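PDB 1YGP: yeast glycogen phosphorylase from Saccharomyces cerevisiae, which belongs to the carbohydrate phosphorylase family of the GT-B clan and carries a bound pyridoxal-5'-phosphate. Local coordinates for residues T600-Q605 and A707-E712; L670-A675 and V690-D695. All blocks are in the same frame, centred on the assembly; numbering follows the deposited sequence.

Contact 1 of 2, residues T600-Q605 and A707-E712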
loop_
_atom_site.group_PDB
_atom_site.type_symbol
_atom_site.label_atom_id
_atom_site.label_comp_id
_atom_site.label_asym_id
_atom_site.label_seq_id
_atom_site.Cartn_x
_atom_site.Cartn_y
_atom_site.Cartn_z
ATOM N N THR A 600 -24.916 -35.559 18.174
ATOM C CA THR A 600 -25.413 -34.202 18.067
ATOM C C THR A 600 -25.599 -33.897 16.584
ATOM O O THR A 600 -24.623 -33.915 15.830
ATOM C CB THR A 600 -24.415 -33.211 18.659
ATOM O OG1 THR A 600 -24.085 -33.611 19.982
ATOM C CG2 THR A 600 -25.020 -31.833 18.711
ATOM N N LEU A 601 -26.816 -33.628 16.105
ATOM C CA LEU A 601 -27.003 -33.301 14.698
ATOM C C LEU A 601 -26.628 -31.840 14.521
ATOM O O LEU A 601 -27.123 -30.944 15.220
ATOM C CB LEU A 601 -28.454 -33.464 14.228
ATOM C CG LEU A 601 -28.801 -33.110 12.778
ATOM C CD1 LEU A 601 -28.613 -34.300 11.860
ATOM C CD2 LEU A 601 -30.260 -32.719 12.701
ATOM N N PHE A 602 -25.686 -31.633 13.615
ATOM C CA PHE A 602 -25.288 -30.307 13.227
ATOM C C PHE A 602 -26.146 -29.918 12.027
ATOM O O PHE A 602 -26.126 -30.534 10.953
ATOM C CB PHE A 602 -23.800 -30.360 12.927
ATOM C CG PHE A 602 -22.923 -30.235 14.181
ATOM C CD1 PHE A 602 -23.241 -30.880 15.382
ATOM C CD2 PHE A 602 -21.756 -29.464 14.123
ATOM C CE1 PHE A 602 -22.403 -30.751 16.493
ATOM C CE2 PHE A 602 -20.930 -29.346 15.239
ATOM C CZ PHE A 602 -21.251 -29.987 16.420
ATOM N N ASP A 603 -26.959 -28.905 12.238
ATOM C CA ASP A 603 -27.908 -28.457 11.256
ATOM C C ASP A 603 -27.545 -27.020 10.885
ATOM O O ASP A 603 -27.799 -26.123 11.712
ATOM C CB ASP A 603 -29.267 -28.593 11.926
ATOM C CG ASP A 603 -30.516 -28.151 11.186
ATOM O OD1 ASP A 603 -30.456 -27.820 9.994
ATOM O OD2 ASP A 603 -31.562 -28.136 11.833
ATOM N N MET A 604 -26.976 -26.744 9.686
ATOM C CA MET A 604 -26.608 -25.385 9.333
ATOM C C MET A 604 -27.347 -24.698 8.208
ATOM O O MET A 604 -27.771 -25.343 7.247
ATOM C CB MET A 604 -25.111 -25.258 8.980
ATOM C CG MET A 604 -24.289 -26.386 8.416
ATOM S SD MET A 604 -23.682 -27.524 9.704
ATOM C CE MET A 604 -21.990 -27.089 9.908
ATOM N N GLN A 605 -27.509 -23.372 8.298
ATOM C CA GLN A 605 -28.026 -22.529 7.208
ATOM C C GLN A 605 -27.093 -21.319 7.132
ATOM O O GLN A 605 -27.232 -20.318 7.840
ATOM C CB GLN A 605 -29.468 -22.041 7.480
ATOM C CG GLN A 605 -30.139 -21.351 6.303
ATOM C CD GLN A 605 -31.565 -20.889 6.575
ATOM O OE1 GLN A 605 -32.013 -20.758 7.713
ATOM N NE2 GLN A 605 -32.356 -20.566 5.565
ATOM N N ALA A 707 -18.355 -30.352 8.063
ATOM C CA ALA A 707 -18.842 -30.700 9.381
ATOM C C ALA A 707 -20.345 -30.880 9.385
ATOM O O ALA A 707 -20.943 -31.281 10.388
ATOM C CB ALA A 707 -18.548 -29.605 10.362
ATOM N N SER A 708 -20.992 -30.582 8.267
ATOM C CA SER A 708 -22.429 -30.540 8.250
ATOM C C SER A 708 -23.064 -31.909 8.279
ATOM O O SER A 708 -22.671 -32.790 7.510
ATOM C CB SER A 708 -22.873 -29.809 7.017
ATOM O OG SER A 708 -24.237 -29.413 7.096
ATOM N N ASP A 709 -24.033 -32.071 9.187
ATOM C CA ASP A 709 -24.861 -33.249 9.151
ATOM C C ASP A 709 -26.059 -32.964 8.238
ATOM O O ASP A 709 -26.434 -33.778 7.381
ATOM C CB ASP A 709 -25.327 -33.588 10.556
ATOM C CG ASP A 709 -24.282 -34.235 11.455
ATOM O OD1 ASP A 709 -23.317 -34.819 10.963
ATOM O OD2 ASP A 709 -24.447 -34.183 12.665
ATOM N N LEU A 710 -26.664 -31.781 8.363
ATOM C CA LEU A 710 -27.817 -31.398 7.572
ATOM C C LEU A 710 -27.621 -29.912 7.253
ATOM O O LEU A 710 -27.076 -29.146 8.078
ATOM C CB LEU A 710 -29.041 -31.679 8.440
ATOM C CG LEU A 710 -30.534 -31.821 8.020
ATOM C CD1 LEU A 710 -31.232 -30.526 8.347
ATOM C CD2 LEU A 710 -30.668 -32.293 6.582
ATOM N N SER A 711 -28.037 -29.483 6.062
ATOM C CA SER A 711 -27.920 -28.089 5.661
ATOM C C SER A 711 -29.250 -27.604 5.127
ATOM O O SER A 711 -29.922 -28.307 4.362
ATOM C CB SER A 711 -26.847 -27.945 4.598
ATOM O OG SER A 711 -27.023 -28.664 3.381
ATOM N N GLU A 712 -29.672 -26.416 5.494
ATOM C CA GLU A 712 -30.999 -25.948 5.147
ATOM C C GLU A 712 -31.019 -25.250 3.799
ATOM O O GLU A 712 -30.186 -24.376 3.522
ATOM C CB GLU A 712 -31.459 -25.005 6.228
ATOM C CG GLU A 712 -31.477 -25.688 7.579
ATOM C CD GLU A 712 -32.856 -26.040 8.092
ATOM O OE1 GLU A 712 -33.853 -25.577 7.534
ATOM O OE2 GLU A 712 -32.931 -26.769 9.079
#

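Contact 2 of 2, residues L670-A675 and V690-D695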
loop_
_atom_site.group_PDB
_atom_site.type_symbol
_atom_site.label_atom_id
_atom_site.label_comp_id
_atom_site.label_asym_id
_atom_site.label_seq_id
_atom_site.Cartn_x
_atom_site.Cartn_y
_atom_site.Cartn_z
ATOM N N LEU A 670 -32.524 -11.472 16.179
ATOM C CA LEU A 670 -33.412 -12.506 16.658
ATOM C C LEU A 670 -32.695 -13.830 16.836
ATOM O O LEU A 670 -32.909 -14.444 17.889
ATOM C CB LEU A 670 -34.578 -12.648 15.682
ATOM C CG LEU A 670 -35.948 -13.221 16.094
ATOM C CD1 LEU A 670 -36.197 -14.440 15.215
ATOM C CD2 LEU A 670 -36.021 -13.527 17.595
ATOM N N ILE A 671 -31.819 -14.252 15.908
ATOM C CA ILE A 671 -31.073 -15.506 16.033
ATOM C C ILE A 671 -30.199 -15.416 17.274
ATOM O O ILE A 671 -30.173 -16.337 18.097
ATOM C CB ILE A 671 -30.177 -15.753 14.810
ATOM C CG1 ILE A 671 -31.001 -15.882 13.540
ATOM C CG2 ILE A 671 -29.429 -17.052 15.006
ATOM C CD1 ILE A 671 -30.228 -15.775 12.191
ATOM N N ASN A 672 -29.554 -14.265 17.463
ATOM C CA ASN A 672 -28.674 -14.035 18.605
ATOM C C ASN A 672 -29.388 -14.042 19.945
ATOM O O ASN A 672 -28.878 -14.555 20.946
ATOM C CB ASN A 672 -27.941 -12.712 18.416
ATOM C CG ASN A 672 -26.847 -12.841 17.364
ATOM O OD1 ASN A 672 -26.016 -13.748 17.429
ATOM N ND2 ASN A 672 -26.788 -11.963 16.369
ATOM N N CYS A 673 -30.606 -13.539 19.956
ATOM C CA CYS A 673 -31.435 -13.596 21.133
ATOM C C CYS A 673 -31.844 -15.040 21.472
ATOM O O CYS A 673 -31.727 -15.505 22.626
ATOM C CB CYS A 673 -32.656 -12.743 20.897
ATOM S SG CYS A 673 -32.236 -10.990 20.698
ATOM N N VAL A 674 -32.325 -15.804 20.479
ATOM C CA VAL A 674 -32.698 -17.196 20.686
ATOM C C VAL A 674 -31.489 -17.909 21.272
ATOM O O VAL A 674 -31.610 -18.550 22.313
ATOM C CB VAL A 674 -33.096 -17.830 19.346
ATOM C CG1 VAL A 674 -33.327 -19.333 19.493
ATOM C CG2 VAL A 674 -34.364 -17.161 18.860
ATOM N N ALA A 675 -30.305 -17.722 20.684
ATOM C CA ALA A 675 -29.089 -18.354 21.165
ATOM C C ALA A 675 -28.790 -17.986 22.599
ATOM O O ALA A 675 -28.395 -18.859 23.372
ATOM C CB ALA A 675 -27.893 -17.946 20.328
ATOM N N VAL A 690 -27.800 -22.939 19.693
ATOM C CA VAL A 690 -27.938 -22.146 18.472
ATOM C C VAL A 690 -26.613 -21.401 18.432
ATOM O O VAL A 690 -26.170 -20.885 19.463
ATOM C CB VAL A 690 -29.091 -21.118 18.556
ATOM C CG1 VAL A 690 -29.149 -20.229 17.324
ATOM C CG2 VAL A 690 -30.388 -21.873 18.686
ATOM N N VAL A 691 -25.930 -21.314 17.301
ATOM C CA VAL A 691 -24.638 -20.647 17.209
ATOM C C VAL A 691 -24.713 -19.767 15.962
ATOM O O VAL A 691 -25.350 -20.170 14.980
ATOM C CB VAL A 691 -23.550 -21.744 17.091
ATOM C CG1 VAL A 691 -22.230 -21.106 16.730
ATOM C CG2 VAL A 691 -23.388 -22.503 18.406
ATOM N N PHE A 692 -24.137 -18.570 15.945
ATOM C CA PHE A 692 -24.110 -17.758 14.736
ATOM C C PHE A 692 -22.646 -17.507 14.391
ATOM O O PHE A 692 -21.941 -16.982 15.249
ATOM C CB PHE A 692 -24.802 -16.421 14.965
ATOM C CG PHE A 692 -24.853 -15.536 13.721
ATOM C CD1 PHE A 692 -23.821 -14.646 13.439
ATOM C CD2 PHE A 692 -25.952 -15.603 12.865
ATOM C CE1 PHE A 692 -23.897 -13.838 12.310
ATOM C CE2 PHE A 692 -26.028 -14.795 11.737
ATOM C CZ PHE A 692 -24.994 -13.911 11.459
ATOM N N VAL A 693 -22.093 -17.818 13.218
ATOM C CA VAL A 693 -20.707 -17.510 12.913
ATOM C C VAL A 693 -20.549 -16.166 12.204
ATOM O O VAL A 693 -21.082 -15.908 11.109
ATOM C CB VAL A 693 -20.178 -18.654 12.089
ATOM C CG1 VAL A 693 -18.791 -18.355 11.530
ATOM C CG2 VAL A 693 -20.147 -19.880 13.009
ATOM N N ALA A 694 -19.805 -15.242 12.818
ATOM C CA ALA A 694 -19.582 -13.952 12.192
ATOM C C ALA A 694 -18.575 -14.012 11.060
ATOM O O ALA A 694 -17.674 -14.852 11.019
ATOM C CB ALA A 694 -19.068 -12.954 13.189
ATOM N N ASP A 695 -18.862 -13.078 10.137
ATOM C CA ASP A 695 -18.073 -12.735 8.952
ATOM C C ASP A 695 -17.634 -13.965 8.185
ATOM O O ASP A 695 -16.479 -14.230 7.896
ATOM C CB ASP A 695 -16.888 -11.885 9.426
ATOM C CG ASP A 695 -16.034 -11.201 8.374
ATOM O OD1 ASP A 695 -16.544 -10.364 7.635
ATOM O OD2 ASP A 695 -14.844 -11.497 8.308
#

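Contact 1 of 2, residues T600-Q605 and A707-E712
Phe602 meets the turn entering strand 710-713 through both its N and its O. The N donates to Asp709 OD2 at 3.0 Å in an almost straight bond (169°), arriving on the anti side of the carboxylate and 31° out of its plane. With chi1 at -76°, Asp709 sets its CG beside its own backbone N, which turns the acid toward the neighbouring strand; OD2 also forms a salt bridge with Lys575. The Phe602 O accepts from Leu710 N at 2.9 Å and, weakly, from Asp709 N. Onward the backbone bonds alternate, with Met604 N bound to Leu710 O at 2.9 Å and Glu712 N to Met604 O at 2.8 Å. This is parallel pairing at the middle of a six-stranded, Rossmann-like sheet ordered 3-2-1-4-5-6, and it joins strands 601-606 and 710-713, where the chain's progression across the sheet changes direction. Side chains pack on both faces. Leu601 CD1 lies on Asp709 CB at 3.6 Å, on the face covered by helix 820-840. On the other, the bent Met604 chain lays SD by Ser708 and brings CE to 4.3 Å from Ala707 CB. Among the charged groups, Asp603 and Glu712 lie close together with nearly coplanar carboxylates, though their exact spacing is doubtful at this resolution; Lys649 and His831 are weak partners of Asp603 OD2, while Glu712 OE1 bonds to Tyr827 OH.

Contact 2 of 2, residues L670-A675 and V690-D695
Val690 is the bump that helix 662-678 receives, lodged against three residues that the helical spacing brings onto one side: Ile671, Val674 and Ala675. Each branch of the valine has its own neighbour. CG1, anti to the backbone N (chi1 175°), points between Ile671 CG2 at 3.9 Å and Ala675 CB at 4.0 Å, whereas CG2 rests on Val674 CG1, also at 4.0 Å. The small Ala675 provides the hollow: its methyl lies 3.8 Å from Val690 CB and 3.5 Å from Val690 O, and the backbones come closest here. Ile671 and Val690 cross at about a right angle, and the same CG2 methyl of Ile671 reaches on to Phe692 CD2 at 4.3 Å, thus bridging two successive residues on this face of the strand. Val691, between them, turns away. Farther along, Asn672 OD1 comes within 3.8 Å of Phe692 CB, with the amide and ring planes 64° apart. The arrangement is the helix-on-sheet packing of a beta-alpha-beta crossover, in which helix 662-678 connects strands 649-654 and 688-693; helix 615-634 adds Ile622 against Val674 and Val690. No hydrogen bond crosses between the two segments. Nearby polar atoms pair with other residues, Asn672 ND2 with Gly203 O and Val690 O with Asn679 ND2, which implies that helix and strand adhere here through the fit of hydrocarbon surfaces.

Overall arrangement
Contacts 1 and 2 illustrate two kinds of packing in one parallel sheet, strand pairing in its interior and helix packing at its margin. Their centres lie 15 Å apart, with nearest atoms about 7 Å apart, and they do not meet directly. Along the chain contact 2 is nested: strand 601-606 comes first, then strand 649-654, helix 662-678 and strand 688-693, before strand 710-713 returns to pair with the first. Across the sheet, contact 1 sits at the middle and contact 2 at one of its outermost strands, 688-693, with strand 649-654 between them. Both belong to the framework near the pyridoxal-5'-phosphate, which lies about 9 Å from the side chain of Gln605 and about 13 Å from that of Phe692.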